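Local coordinates for putative NAD(P)H:FMN oxidoreductase (Porphyromonas gingivalis W83, PDB 3GE5), which binds flavin mononucleotide and probably acts as an NAD(P)H-dependent flavin oxidoreductase of the nitroreductase type, at residues A98-I102 and S167-G172. Residues are numbered along the deposited sequence; the frame is centred on the assembly and turned at random.
Sequences APIYI and SILALG
Leu-171 reaches across to Ile-100 and Ile-102 on one face of the central antiparallel sheet of the nitroreductase fold, where strands 100-107 and 163-172 run side by side. Its CG lies between the backbone N and the carbonyl carbon (chi1 68°), and the second torsion, 102° and away from the usual staggered values, turns CD2 to Ile-102 CD1 at 3.7 Å and CD1 to Ile-100 CB at 3.9 Å. Leu-169, paired with Ile-102, adds a looser contact between the two CB atoms. Helix 50-62 packs on this face through Ile-56, which touches both Ile-102 and Leu-171, and helix 120-137 presses Met-131 on Ile-102 and Leu-169. Farther along the Leu-169 face, Ser-167 packs on Cys-146 of the FMN site, so this part of the sheet lies close to the flavin.

The other face carries Tyr-101 and Ala-170. Ile-168 CG2 comes to the edge of the tyrosine ring, near its plane, and lies 3.8 Å from Tyr-101 CB. Ala-170 CB approaches the ring obliquely and meets Ala-98 CB at 3.7 Å; Trp-94, another residue of the FMN site, is near Ala-170. Tyr-101 OH is hydrogen-bonded to Phe-95 O, tying the ring to the segment just before the strand.

Between the faces, two hydrogen-bonded pairs lock the backbones. In Ile-102 and Leu-169 each residue donates its N-H to the other's carbonyl oxygen, with Leu-169 N to Ile-102 O at 2.8 Å. Ile-100 and Leu-171 form the second pair. Its bond from Ile-100 N to Leu-171 O is the more bent, 146° at the hydrogen, and Pro-99 CD comes within 3.3 Å of that Leu-171 oxygen. Beyond it, Pro-99 CG rests 3.8 Å from Gly-172 CA.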
loop_
_atom_site.group_PDB
_atom_site.type_symbol
_atom_site.label_atom_id
_atom_site.label_comp_id
_atom_site.label_asym_id
_atom_site.label_seq_id
_atom_site.Cartn_x
_atom_site.Cartn_y
_atom_site.Cartn_z
ATOM N N ALA A 98 17.476 -9.067 11.229
ATOM C CA ALA A 98 16.270 -8.370 11.702
ATOM C C ALA A 98 15.659 -9.073 12.914
ATOM O O ALA A 98 15.474 -10.311 12.896
ATOM C CB ALA A 98 15.222 -8.258 10.549
ATOM N N PRO A 99 15.369 -8.331 13.996
ATOM C CA PRO A 99 14.782 -8.944 15.152
ATOM C C PRO A 99 13.417 -9.537 14.977
ATOM O O PRO A 99 13.111 -10.494 15.657
ATOM C CB PRO A 99 14.648 -7.788 16.156
ATOM C CG PRO A 99 15.418 -6.697 15.625
ATOM C CD PRO A 99 15.702 -6.911 14.216
ATOM N N ILE A 100 12.574 -8.898 14.156
ATOM C CA ILE A 100 11.195 -9.334 13.975
ATOM C C ILE A 100 10.868 -9.400 12.502
ATOM O O ILE A 100 11.229 -8.503 11.745
ATOM C CB ILE A 100 10.187 -8.383 14.680
ATOM C CG1 ILE A 100 10.463 -8.386 16.181
ATOM C CG2 ILE A 100 8.713 -8.845 14.425
ATOM C CD1 ILE A 100 9.514 -7.532 17.009
ATOM N N TYR A 101 10.163 -10.461 12.125
ATOM C CA TYR A 101 9.612 -10.571 10.780
ATOM C C TYR A 101 8.093 -10.727 10.844
ATOM O O TYR A 101 7.570 -11.524 11.622
ATOM C CB TYR A 101 10.192 -11.768 10.030
ATOM C CG TYR A 101 11.692 -11.837 10.035
ATOM C CD1 TYR A 101 12.440 -11.266 9.011
ATOM C CD2 TYR A 101 12.365 -12.531 11.052
ATOM C CE1 TYR A 101 13.832 -11.365 8.995
ATOM C CE2 TYR A 101 13.745 -12.644 11.046
ATOM C CZ TYR A 101 14.470 -12.064 10.023
ATOM O OH TYR A 101 15.847 -12.197 10.057
ATOM N N ILE A 102 7.384 -9.948 10.035
ATOM C CA ILE A 102 5.953 -10.162 9.855
ATOM C C ILE A 102 5.726 -10.668 8.418
ATOM O O ILE A 102 5.904 -9.897 7.437
ATOM C CB ILE A 102 5.094 -8.897 10.117
ATOM C CG1 ILE A 102 5.362 -8.328 11.520
ATOM C CG2 ILE A 102 3.604 -9.230 9.920
ATOM C CD1 ILE A 102 4.721 -6.881 11.757
ATOM N N SER A 167 4.889 -10.977 0.967
ATOM C CA SER A 167 5.843 -9.969 1.437
ATOM C C SER A 167 6.170 -10.243 2.896
ATOM O O SER A 167 5.332 -10.807 3.630
ATOM C CB SER A 167 5.245 -8.586 1.330
ATOM O OG SER A 167 4.928 -8.243 -0.004
ATOM N N ILE A 168 7.363 -9.814 3.314
ATOM C CA ILE A 168 7.779 -9.878 4.727
ATOM C C ILE A 168 8.236 -8.512 5.201
ATOM O O ILE A 168 9.043 -7.860 4.522
ATOM C CB ILE A 168 8.946 -10.863 4.910
ATOM C CG1 ILE A 168 8.579 -12.284 4.438
ATOM C CG2 ILE A 168 9.444 -10.867 6.383
ATOM C CD1 ILE A 168 9.733 -13.283 4.393
ATOM N N LEU A 169 7.722 -8.046 6.323
ATOM C CA LEU A 169 8.203 -6.788 6.900
ATOM C C LEU A 169 9.254 -7.171 7.909
ATOM O O LEU A 169 8.955 -7.815 8.890
ATOM C CB LEU A 169 7.077 -5.985 7.571
ATOM C CG LEU A 169 7.462 -4.547 7.991
ATOM C CD1 LEU A 169 7.832 -3.725 6.735
ATOM C CD2 LEU A 169 6.336 -3.851 8.819
ATOM N N ALA A 170 10.507 -6.799 7.618
ATOM C CA ALA A 170 11.634 -7.019 8.532
ATOM C C ALA A 170 11.842 -5.734 9.350
ATOM O O ALA A 170 11.985 -4.669 8.770
ATOM C CB ALA A 170 12.900 -7.365 7.778
ATOM N N LEU A 171 11.790 -5.847 10.673
ATOM C CA LEU A 171 11.729 -4.651 11.533
ATOM C C LEU A 171 12.475 -4.804 12.863
ATOM O O LEU A 171 12.706 -5.899 13.335
ATOM C CB LEU A 171 10.269 -4.226 11.797
ATOM C CG LEU A 171 9.436 -5.165 12.664
ATOM C CD1 LEU A 171 9.319 -4.640 14.083
ATOM C CD2 LEU A 171 8.047 -5.342 12.010
ATOM N N GLY A 172 12.808 -3.655 13.436
ATOM C CA GLY A 172 13.485 -3.572 14.712
ATOM C C GLY A 172 13.931 -2.141 14.953
ATOM O O GLY A 172 13.562 -1.216 14.203
#